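PDB 6BQ3: thermospermine synthase, which probably catalyses the transfer of an aminopropyl group from decarboxylated S-adenosylmethionine to spermidine, giving thermospermine and S-methyl-5'-thioadenosine. Local coordinates for residues 84-89 and 250-255; 104-109 and 129-134; 212-217 and 261-266. One frame throughout, in Å; residues are numbered along the deposited sequence.

From the N terminus, the antiparallel sheet of strands 29-34 to 76-80 leads into helix 84-98, whose first turn opens contact 1. In the mixed sheet that follows, contact 2 closes a short beta-alpha-beta loop through helix 114-120, nested inside the longer loop of contact 1. Strand 212-220 then opens contact 3 before residues 250-255 close contact 1, joining the start of helix 84-98 to the end of strand 243-251; residues 261-266 close contact 3 afterwards, so these two loops cross. They also touch, Tyr87 packing on Gln217. Contacts 2 and 3 are in series and meet where Met108 packs on Phe214. Contacts 1 and 2 touch the ligand, at its amine and its nucleoside.

Contact 1: 84-89 and 250-255. With DSH (5'-S-(3-aminopropyl)-5'-thioadenosine), chain C.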
loop_
_atom_site.group_PDB
_atom_site.type_symbol
_atom_site.label_atom_id
_atom_site.label_comp_id
_atom_site.label_asym_id
_atom_site.label_seq_id
_atom_site.Cartn_x
_atom_site.Cartn_y
_atom_site.Cartn_z
ATOM N N GLU A 84 -1.771 -24.076 -6.911
ATOM C CA GLU A 84 -0.615 -24.731 -7.558
ATOM C C GLU A 84 -1.032 -25.949 -8.342
ATOM O O GLU A 84 -0.371 -26.312 -9.303
ATOM C CB GLU A 84 0.519 -25.050 -6.540
ATOM C CG GLU A 84 0.152 -25.980 -5.387
ATOM C CD GLU A 84 0.043 -27.487 -5.751
ATOM O OE1 GLU A 84 0.365 -27.873 -6.890
ATOM O OE2 GLU A 84 -0.430 -28.259 -4.908
ATOM N N PHE A 85 -2.141 -26.568 -7.954
ATOM C CA PHE A 85 -2.672 -27.696 -8.665
ATOM C C PHE A 85 -2.940 -27.363 -10.142
ATOM O O PHE A 85 -2.721 -28.198 -11.011
ATOM C CB PHE A 85 -3.876 -28.306 -7.959
ATOM C CG PHE A 85 -5.203 -27.564 -8.185
ATOM C CD1 PHE A 85 -5.563 -26.491 -7.413
ATOM C CD2 PHE A 85 -6.106 -28.009 -9.131
ATOM C CE1 PHE A 85 -6.797 -25.879 -7.571
ATOM C CE2 PHE A 85 -7.336 -27.395 -9.303
ATOM C CZ PHE A 85 -7.679 -26.316 -8.535
ATOM N N ILE A 86 -3.361 -26.130 -10.421
ATOM C CA ILE A 86 -3.682 -25.762 -11.790
ATOM C C ILE A 86 -2.386 -25.706 -12.599
ATOM O O ILE A 86 -2.290 -26.255 -13.701
ATOM C CB ILE A 86 -4.356 -24.358 -11.845
ATOM C CG1 ILE A 86 -5.621 -24.334 -10.931
ATOM C CG2 ILE A 86 -4.637 -23.981 -13.308
ATOM C CD1 ILE A 86 -6.203 -22.929 -10.782
ATOM N N TYR A 87 -1.405 -24.990 -12.080
ATOM C CA TYR A 87 -0.112 -24.912 -12.714
ATOM C C TYR A 87 0.463 -26.304 -12.992
ATOM O O TYR A 87 0.950 -26.574 -14.097
ATOM C CB TYR A 87 0.842 -24.055 -11.868
ATOM C CG TYR A 87 2.257 -24.000 -12.405
ATOM C CD1 TYR A 87 2.647 -23.026 -13.317
ATOM C CD2 TYR A 87 3.197 -24.954 -12.038
ATOM C CE1 TYR A 87 3.941 -22.988 -13.842
ATOM C CE2 TYR A 87 4.490 -24.950 -12.576
ATOM C CZ TYR A 87 4.859 -23.935 -13.453
ATOM O OH TYR A 87 6.138 -23.869 -13.952
ATOM N N HIS A 88 0.426 -27.176 -11.983
ATOM C CA HIS A 88 1.108 -28.453 -12.061
ATOM C C HIS A 88 0.364 -29.501 -12.870
ATOM O O HIS A 88 0.984 -30.271 -13.616
ATOM C CB HIS A 88 1.524 -28.899 -10.654
ATOM C CG HIS A 88 2.543 -27.992 -10.043
ATOM N ND1 HIS A 88 2.254 -27.073 -9.051
ATOM C CD2 HIS A 88 3.851 -27.832 -10.334
ATOM C CE1 HIS A 88 3.359 -26.397 -8.757
ATOM N NE2 HIS A 88 4.341 -26.846 -9.522
ATOM N N GLU A 89 -0.966 -29.500 -12.825
ATOM C CA GLU A 89 -1.736 -30.322 -13.763
ATOM C C GLU A 89 -1.489 -29.929 -15.217
ATOM O O GLU A 89 -1.368 -30.784 -16.071
ATOM C CB GLU A 89 -3.222 -30.283 -13.462
ATOM C CG GLU A 89 -3.515 -31.019 -12.165
ATOM C CD GLU A 89 -4.969 -31.237 -11.908
ATOM O OE1 GLU A 89 -5.764 -30.960 -12.816
ATOM O OE2 GLU A 89 -5.328 -31.715 -10.785
ATOM N N HIS A 250 -5.481 -19.442 -16.504
ATOM C CA HIS A 250 -5.404 -18.491 -15.401
ATOM C C HIS A 250 -4.820 -19.129 -14.116
ATOM O O HIS A 250 -5.268 -20.176 -13.684
ATOM C CB HIS A 250 -6.793 -17.924 -15.090
ATOM C CG HIS A 250 -6.781 -16.777 -14.122
ATOM N ND1 HIS A 250 -7.512 -16.784 -12.962
ATOM C CD2 HIS A 250 -6.106 -15.601 -14.133
ATOM C CE1 HIS A 250 -7.298 -15.652 -12.306
ATOM N NE2 HIS A 250 -6.450 -14.920 -12.991
ATOM N N ILE A 251 -3.821 -18.481 -13.515
ATOM C CA ILE A 251 -3.391 -18.840 -12.188
ATOM C C ILE A 251 -3.566 -17.599 -11.283
ATOM O O ILE A 251 -2.757 -16.666 -11.360
ATOM C CB ILE A 251 -1.990 -19.439 -12.198
ATOM C CG1 ILE A 251 -1.968 -20.729 -13.085
ATOM C CG2 ILE A 251 -1.609 -19.827 -10.778
ATOM C CD1 ILE A 251 -0.594 -21.085 -13.501
ATOM N N PRO A 252 -4.599 -17.607 -10.416
ATOM C CA PRO A 252 -4.908 -16.412 -9.607
ATOM C C PRO A 252 -3.705 -15.901 -8.830
ATOM O O PRO A 252 -3.427 -14.715 -8.893
ATOM C CB PRO A 252 -6.037 -16.864 -8.697
ATOM C CG PRO A 252 -6.707 -17.965 -9.458
ATOM C CD PRO A 252 -5.607 -18.669 -10.238
ATOM N N SER A 253 -2.921 -16.788 -8.218
ATOM C CA SER A 253 -1.745 -16.383 -7.413
ATOM C C SER A 253 -0.595 -15.768 -8.226
ATOM O O SER A 253 0.262 -15.114 -7.647
ATOM C CB SER A 253 -1.223 -17.530 -6.549
ATOM O OG SER A 253 -0.651 -18.568 -7.312
ATOM N N TYR A 254 -0.587 -16.004 -9.529
ATOM C CA TYR A 254 0.374 -15.428 -10.452
ATOM C C TYR A 254 -0.154 -14.136 -11.038
ATOM O O TYR A 254 0.585 -13.489 -11.768
ATOM C CB TYR A 254 0.694 -16.402 -11.598
ATOM C CG TYR A 254 1.607 -17.565 -11.288
ATOM C CD1 TYR A 254 1.967 -17.928 -9.977
ATOM C CD2 TYR A 254 2.101 -18.345 -12.325
ATOM C CE1 TYR A 254 2.794 -19.014 -9.741
ATOM C CE2 TYR A 254 2.945 -19.415 -12.101
ATOM C CZ TYR A 254 3.296 -19.751 -10.813
ATOM O OH TYR A 254 4.131 -20.847 -10.596
ATOM N N ALA A 255 -1.415 -13.769 -10.736
ATOM C CA ALA A 255 -2.027 -12.542 -11.223
ATOM C C ALA A 255 -2.033 -12.477 -12.750
ATOM O O ALA A 255 -2.033 -11.408 -13.314
ATOM C CB ALA A 255 -1.321 -11.304 -10.634
HETATM N N DSH C . 6.921 -21.124 -12.570
HETATM N N1 DSH C . 18.820 -25.956 -13.263
HETATM C C2 DSH C . 17.926 -26.707 -12.439
HETATM N N3 DSH C . 16.977 -25.988 -11.590
HETATM C C4 DSH C . 16.952 -24.480 -11.602
HETATM C C5 DSH C . 17.804 -23.780 -12.389
HETATM C C6 DSH C . 18.811 -24.531 -13.277
HETATM N N6 DSH C . 19.747 -23.836 -14.130
HETATM N N7 DSH C . 17.564 -22.477 -12.195
HETATM C C8 DSH C . 16.559 -22.370 -11.293
HETATM N N9 DSH C . 16.180 -23.614 -10.916
HETATM C CA DSH C . 7.438 -21.982 -11.502
HETATM C CB DSH C . 8.983 -21.980 -11.537
HETATM S SD DSH C . 10.923 -21.582 -9.535
HETATM C CG DSH C . 9.560 -22.579 -10.225
HETATM C "C1'" DSH C . 15.197 -23.992 -10.067
HETATM C "C2'" DSH C . 14.970 -23.103 -8.776
HETATM O "O2'" DSH C . 15.927 -23.494 -7.669
HETATM C "C3'" DSH C . 13.751 -23.292 -8.490
HETATM O "O3'" DSH C . 13.452 -24.524 -7.732
HETATM C "C4'" DSH C . 12.978 -23.431 -9.945
HETATM O "O4'" DSH C . 13.859 -23.919 -10.777
HETATM C "C5'" DSH C . 12.467 -22.081 -10.403
#
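The terminal amine of the bound 5'-S-(3-aminopropyl)-5'-thioadenosine sits beside two phenol hydroxyls, one from each segment. Its N gives a weak hydrogen bond to Tyr87 OH at 3.2 Å and another, also weak, to Tyr254 OH at 3.4 Å. Each hydroxyl has a stronger partner elsewhere: Tyr87 OH bonds to Asp181, the predicted proton acceptor, and Tyr254 OH to the backbone oxygen of Gln78. The two rings neither stack nor meet edge to face; their planes lie at 57°, and Tyr254 OH is 3.8 Å above one face of the Tyr87 ring, displaced toward its rim. With CG anti to the backbone N (chi1 176°), the Tyr87 ring leaves the first turn of helix 84-98 toward the other segment and the amine. Ile251 comes in at the ring's edge, its CD1 lying 3.8 Å from Tyr87 CD1 and packing on Tyr87 CB as well. One residue back, Ile86 lays CD1 against Pro252 CD at 4.3 Å, and Ile223 of a second subunit packs on both residues. On the helix itself, His88 ND1 reaches back to Glu84 O (2.7 Å) and Glu84 OE1 (3.0 Å), both bonds well bent. Tyr87 CD2 lies over the centre of one face of that imidazole, so the edge of the Tyr87 ring rests on it, while Glu84 OE1 also forms a salt bridge with Arg117. The amine's bonds to the two phenol oxygens are both weak, and the link from Tyr87 to Asp181 is consistent with a site that places the aminopropyl chain beside the predicted catalytic carboxylate.

Contact 2: 104-109 and 129-134; sequences NVFIMG and VMCDID. With DSH (5'-S-(3-aminopropyl)-5'-thioadenosine), chain C.
The ring of Phe106 is met obliquely by two side chains of the neighbouring strand: Val129 CG1 lies 3.6 Å from Phe106 CE2, and Cys131 CB 3.4 Å from Phe106 CZ. Cys131 SG is a sulfur-aromatic neighbour, 5.1 Å from the Phe106 ring centroid and 65° off its normal. These residues belong to the two strands of a beta-alpha-beta unit of the Rossmann-type domain, joined through helix 114-120, with strands 104-107 and 129-132 running parallel at 12°. Phe106, Met108, Val129 and Cys131 share one face of the sheet, where helix 164-170 packs on Phe106, Met108 and Cys131; Ile107 and Met130 point to the other. Four backbone bonds join the strands, the last from Gly109 N to Cys131 O at 2.8 Å. At this same Gly109 the backbone angles call for glycine, and a CB there would run into the ribose O4' of the ligand.

The second strand ends in the adenosine-binding acid. Asp132 takes one ribose hydroxyl on each oxygen: the ligand O2' gives to Asp132 OD1 at 2.7 Å, O3' to OD2 at 2.5 Å. A chi1 of -159° extends the carboxylate away from its own amide and carries it to these hydroxyls, with Gly111 N also bonding OD2. An alanine here is likely to leave both hydroxyls, and the amides of Gly111 and Asp134, without their acceptor. Ile133 places CG2 against C4 and C5 of the adenine. The Asx turn at the strand's end closes as Asp134 N donates to Asp132 OD1, 2.9 Å away, on the lone pair that faces away from OD2.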
loop_
_atom_site.group_PDB
_atom_site.type_symbol
_atom_site.label_atom_id
_atom_site.label_comp_id
_atom_site.label_asym_id
_atom_site.label_seq_id
_atom_site.Cartn_x
_atom_site.Cartn_y
_atom_site.Cartn_z
ATOM N N ASN A 104 10.042 -42.755 -18.315
ATOM C CA ASN A 104 11.016 -41.966 -17.592
ATOM C C ASN A 104 10.918 -40.511 -17.992
ATOM O O ASN A 104 10.587 -40.196 -19.143
ATOM C CB ASN A 104 12.439 -42.531 -17.693
ATOM C CG ASN A 104 13.016 -42.529 -19.105
ATOM O OD1 ASN A 104 12.299 -42.366 -20.121
ATOM N ND2 ASN A 104 14.337 -42.756 -19.177
ATOM N N VAL A 105 11.160 -39.630 -17.020
ATOM C CA VAL A 105 10.974 -38.183 -17.189
ATOM C C VAL A 105 12.044 -37.437 -16.421
ATOM O O VAL A 105 12.400 -37.819 -15.315
ATOM C CB VAL A 105 9.592 -37.714 -16.696
ATOM C CG1 VAL A 105 9.434 -36.204 -16.841
ATOM C CG2 VAL A 105 8.489 -38.444 -17.433
ATOM N N PHE A 106 12.566 -36.374 -17.031
ATOM C CA PHE A 106 13.571 -35.509 -16.418
ATOM C C PHE A 106 12.942 -34.133 -16.248
ATOM O O PHE A 106 12.424 -33.578 -17.202
ATOM C CB PHE A 106 14.757 -35.419 -17.344
ATOM C CG PHE A 106 15.934 -34.742 -16.732
ATOM C CD1 PHE A 106 16.053 -33.379 -16.777
ATOM C CD2 PHE A 106 16.945 -35.473 -16.154
ATOM C CE1 PHE A 106 17.159 -32.751 -16.223
ATOM C CE2 PHE A 106 18.039 -34.855 -15.587
ATOM C CZ PHE A 106 18.142 -33.486 -15.611
ATOM N N ILE A 107 12.983 -33.611 -15.038
ATOM C CA ILE A 107 12.462 -32.275 -14.701
ATOM C C ILE A 107 13.660 -31.336 -14.558
ATOM O O ILE A 107 14.554 -31.603 -13.765
ATOM C CB ILE A 107 11.722 -32.272 -13.340
ATOM C CG1 ILE A 107 10.697 -33.408 -13.269
ATOM C CG2 ILE A 107 11.076 -30.888 -13.092
ATOM C CD1 ILE A 107 10.044 -33.527 -11.906
ATOM N N MET A 108 13.614 -30.206 -15.248
ATOM C CA MET A 108 14.566 -29.125 -15.054
ATOM C C MET A 108 13.962 -28.172 -14.043
ATOM O O MET A 108 12.966 -27.511 -14.362
ATOM C CB MET A 108 14.804 -28.429 -16.380
ATOM C CG MET A 108 15.094 -29.385 -17.531
ATOM S SD MET A 108 15.754 -28.531 -18.982
ATOM C CE MET A 108 14.297 -27.595 -19.490
ATOM N N GLY A 109 14.542 -28.117 -12.836
ATOM C CA GLY A 109 13.886 -27.526 -11.662
ATOM C C GLY A 109 13.133 -28.579 -10.827
ATOM O O GLY A 109 13.644 -29.669 -10.532
ATOM N N VAL A 129 13.368 -37.994 -12.568
ATOM C CA VAL A 129 14.536 -37.259 -12.100
ATOM C C VAL A 129 14.130 -35.790 -11.859
ATOM O O VAL A 129 13.750 -35.112 -12.797
ATOM C CB VAL A 129 15.715 -37.333 -13.093
ATOM C CG1 VAL A 129 16.915 -36.553 -12.563
ATOM C CG2 VAL A 129 16.128 -38.796 -13.338
ATOM N N MET A 130 14.192 -35.355 -10.593
ATOM C CA MET A 130 14.077 -33.953 -10.221
ATOM C C MET A 130 15.477 -33.357 -10.160
ATOM O O MET A 130 16.262 -33.616 -9.224
ATOM C CB MET A 130 13.388 -33.828 -8.868
ATOM C CG MET A 130 13.167 -32.379 -8.446
ATOM S SD MET A 130 13.085 -32.296 -6.648
ATOM C CE MET A 130 11.485 -33.075 -6.457
ATOM N N CYS A 131 15.814 -32.582 -11.167
ATOM C CA CYS A 131 17.107 -31.942 -11.204
ATOM C C CYS A 131 16.976 -30.438 -10.896
ATOM O O CYS A 131 16.711 -29.642 -11.798
ATOM C CB CYS A 131 17.786 -32.157 -12.555
ATOM S SG CYS A 131 19.482 -31.514 -12.518
ATOM N N ASP A 132 17.172 -30.058 -9.629
ATOM C CA ASP A 132 17.118 -28.638 -9.242
ATOM C C ASP A 132 18.499 -28.165 -8.823
ATOM O O ASP A 132 19.252 -28.912 -8.214
ATOM C CB ASP A 132 16.121 -28.443 -8.114
ATOM C CG ASP A 132 15.641 -27.008 -7.995
ATOM O OD1 ASP A 132 16.478 -26.112 -7.688
ATOM O OD2 ASP A 132 14.425 -26.781 -8.194
ATOM N N ILE A 133 18.821 -26.916 -9.130
ATOM C CA ILE A 133 20.134 -26.354 -8.808
ATOM C C ILE A 133 20.291 -26.028 -7.299
ATOM O O ILE A 133 21.418 -25.907 -6.800
ATOM C CB ILE A 133 20.405 -25.146 -9.730
ATOM C CG1 ILE A 133 21.896 -24.860 -9.840
ATOM C CG2 ILE A 133 19.611 -23.916 -9.293
ATOM C CD1 ILE A 133 22.196 -23.808 -10.895
ATOM N N ASP A 134 19.166 -25.941 -6.573
ATOM C CA ASP A 134 19.141 -25.414 -5.207
ATOM C C ASP A 134 18.644 -26.463 -4.196
ATOM O O ASP A 134 17.448 -26.622 -3.945
ATOM C CB ASP A 134 18.311 -24.114 -5.147
ATOM C CG ASP A 134 18.657 -23.247 -3.935
ATOM O OD1 ASP A 134 19.169 -23.789 -2.939
ATOM O OD2 ASP A 134 18.433 -22.015 -3.988
HETATM N N DSH C . 6.921 -21.124 -12.570
HETATM N N1 DSH C . 18.820 -25.956 -13.263
HETATM C C2 DSH C . 17.926 -26.707 -12.439
HETATM N N3 DSH C . 16.977 -25.988 -11.590
HETATM C C4 DSH C . 16.952 -24.480 -11.602
HETATM C C5 DSH C . 17.804 -23.780 -12.389
HETATM C C6 DSH C . 18.811 -24.531 -13.277
HETATM N N6 DSH C . 19.747 -23.836 -14.130
HETATM N N7 DSH C . 17.564 -22.477 -12.195
HETATM C C8 DSH C . 16.559 -22.370 -11.293
HETATM N N9 DSH C . 16.180 -23.614 -10.916
HETATM C CA DSH C . 7.438 -21.982 -11.502
HETATM C CB DSH C . 8.983 -21.980 -11.537
HETATM S SD DSH C . 10.923 -21.582 -9.535
HETATM C CG DSH C . 9.560 -22.579 -10.225
HETATM C "C1'" DSH C . 15.197 -23.992 -10.067
HETATM C "C2'" DSH C . 14.970 -23.103 -8.776
HETATM O "O2'" DSH C . 15.927 -23.494 -7.669
HETATM C "C3'" DSH C . 13.751 -23.292 -8.490
HETATM O "O3'" DSH C . 13.452 -24.524 -7.732
HETATM C "C4'" DSH C . 12.978 -23.431 -9.945
HETATM O "O4'" DSH C . 13.859 -23.919 -10.777
HETATM C "C5'" DSH C . 12.467 -22.081 -10.403
#

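Contact 3: 212-217 and 261-266; sequences GIFVTQ and VLASDS
Val215 and Leu262 lie side by side and point the same way, Val215 CG2 touching Leu262 CD2 at 3.7 Å. On the other face of the sheet, Ala263 CB comes to the edge of the Phe214 ring, near its plane, 4.2 Å from Phe214 CD2. Ser264 adds the polar side-chain link: its OG donates to Gly212 O at 2.9 Å. A chi1 of -173° turns Ser264 OG away from its own residue's N, to a place where it also accepts from Ser266 N in an ST turn, so a single hydroxyl both joins the strands and shapes the bend after the second.

Backbone bonds set this register. Phe214 and Ala263 form a hydrogen-bonded antiparallel pair, as do Thr216 and Val261, whose Thr216 N to Val261 O bond measures 3.1 Å. Between them Val215 CA makes a CA-H...O contact of 3.3 Å with Val261 O. The axes run at 156°, and strand 256-264 is the antiparallel strand set between 212-220 and 243-251 in the 3-2-1-4-5-7-6 sheet characteristic of AdoMet-dependent methyltransferase-like folds.

Helices then cover the two faces. Ala95 of helix 84-98 packs on both Val215 and Leu262, while Leu237 of helix 230-238 touches Phe214, Thr216 and Val261, and Tyr200 meets the Phe214 ring. At the edge away from 261-264, strand 212-220 bonds to strand 175-181, through Val215 with Ile178 and Gly180.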
loop_
_atom_site.group_PDB
_atom_site.type_symbol
_atom_site.label_atom_id
_atom_site.label_comp_id
_atom_site.label_asym_id
_atom_site.label_seq_id
_atom_site.Cartn_x
_atom_site.Cartn_y
_atom_site.Cartn_z
ATOM N N GLY A 212 9.836 -38.737 -28.106
ATOM C CA GLY A 212 9.968 -37.942 -26.886
ATOM C C GLY A 212 9.153 -36.644 -26.970
ATOM O O GLY A 212 8.893 -36.129 -28.059
ATOM N N ILE A 213 8.725 -36.145 -25.814
ATOM C CA ILE A 213 7.937 -34.944 -25.720
ATOM C C ILE A 213 8.554 -34.026 -24.696
ATOM O O ILE A 213 8.922 -34.460 -23.620
ATOM C CB ILE A 213 6.471 -35.195 -25.317
ATOM C CG1 ILE A 213 5.811 -36.127 -26.332
ATOM C CG2 ILE A 213 5.741 -33.851 -25.282
ATOM C CD1 ILE A 213 4.383 -36.568 -26.004
ATOM N N PHE A 214 8.711 -32.759 -25.069
ATOM C CA PHE A 214 9.207 -31.776 -24.168
ATOM C C PHE A 214 8.045 -30.859 -23.805
ATOM O O PHE A 214 7.206 -30.605 -24.634
ATOM C CB PHE A 214 10.321 -31.019 -24.850
ATOM C CG PHE A 214 10.786 -29.823 -24.102
ATOM C CD1 PHE A 214 11.353 -29.958 -22.866
ATOM C CD2 PHE A 214 10.682 -28.554 -24.663
ATOM C CE1 PHE A 214 11.792 -28.834 -22.165
ATOM C CE2 PHE A 214 11.129 -27.446 -23.991
ATOM C CZ PHE A 214 11.691 -27.572 -22.751
ATOM N N VAL A 215 8.009 -30.378 -22.559
ATOM C CA VAL A 215 7.101 -29.309 -22.215
ATOM C C VAL A 215 7.844 -28.348 -21.312
ATOM O O VAL A 215 8.660 -28.766 -20.474
ATOM C CB VAL A 215 5.830 -29.835 -21.523
ATOM C CG1 VAL A 215 6.193 -30.661 -20.288
ATOM C CG2 VAL A 215 4.950 -28.664 -21.137
ATOM N N THR A 216 7.630 -27.064 -21.509
ATOM C CA THR A 216 8.206 -26.088 -20.603
ATOM C C THR A 216 7.152 -25.117 -20.183
ATOM O O THR A 216 6.307 -24.746 -20.977
ATOM C CB THR A 216 9.434 -25.340 -21.152
ATOM O OG1 THR A 216 9.965 -24.474 -20.114
ATOM C CG2 THR A 216 9.103 -24.572 -22.428
ATOM N N GLN A 217 7.213 -24.729 -18.921
ATOM C CA GLN A 217 6.534 -23.510 -18.476
ATOM C C GLN A 217 7.066 -22.345 -19.349
ATOM O O GLN A 217 8.232 -22.361 -19.845
ATOM C CB GLN A 217 6.713 -23.277 -16.974
ATOM C CG GLN A 217 7.985 -22.534 -16.500
ATOM C CD GLN A 217 7.849 -20.986 -16.583
ATOM O OE1 GLN A 217 6.899 -20.439 -16.080
ATOM N NE2 GLN A 217 8.755 -20.322 -17.255
ATOM N N VAL A 261 4.293 -24.631 -23.248
ATOM C CA VAL A 261 4.461 -25.083 -24.637
ATOM C C VAL A 261 4.892 -26.547 -24.698
ATOM O O VAL A 261 5.903 -26.906 -24.084
ATOM C CB VAL A 261 5.464 -24.170 -25.380
ATOM C CG1 VAL A 261 5.583 -24.597 -26.836
ATOM C CG2 VAL A 261 5.019 -22.730 -25.286
ATOM N N LEU A 262 4.096 -27.387 -25.365
ATOM C CA LEU A 262 4.477 -28.743 -25.680
ATOM C C LEU A 262 5.315 -28.701 -26.965
ATOM O O LEU A 262 5.022 -27.937 -27.876
ATOM C CB LEU A 262 3.261 -29.615 -25.984
ATOM C CG LEU A 262 2.201 -29.792 -24.942
ATOM C CD1 LEU A 262 1.134 -30.739 -25.442
ATOM C CD2 LEU A 262 2.814 -30.304 -23.664
ATOM N N ALA A 263 6.332 -29.538 -27.061
ATOM C CA ALA A 263 7.155 -29.558 -28.271
ATOM C C ALA A 263 7.613 -30.981 -28.506
ATOM O O ALA A 263 8.060 -31.673 -27.551
ATOM C CB ALA A 263 8.348 -28.628 -28.098
ATOM N N SER A 264 7.501 -31.421 -29.756
ATOM C CA SER A 264 7.886 -32.775 -30.136
ATOM C C SER A 264 8.200 -32.884 -31.610
ATOM O O SER A 264 7.677 -32.095 -32.410
ATOM C CB SER A 264 6.734 -33.726 -29.845
ATOM O OG SER A 264 7.158 -35.072 -30.070
ATOM N N ASP A 265 9.016 -33.875 -31.965
ATOM C CA ASP A 265 9.162 -34.297 -33.373
ATOM C C ASP A 265 8.124 -35.325 -33.769
ATOM O O ASP A 265 8.052 -35.674 -34.927
ATOM C CB ASP A 265 10.595 -34.773 -33.692
ATOM C CG ASP A 265 11.597 -33.591 -33.822
ATOM O OD1 ASP A 265 11.154 -32.416 -34.024
ATOM O OD2 ASP A 265 12.804 -33.831 -33.707
ATOM N N SER A 266 7.283 -35.790 -32.832
ATOM C CA SER A 266 6.092 -36.581 -33.212
ATOM C C SER A 266 4.845 -35.722 -33.052
ATOM O O SER A 266 4.915 -34.707 -32.363
ATOM C CB SER A 266 6.004 -37.858 -32.382
ATOM O OG SER A 266 7.113 -38.688 -32.706
#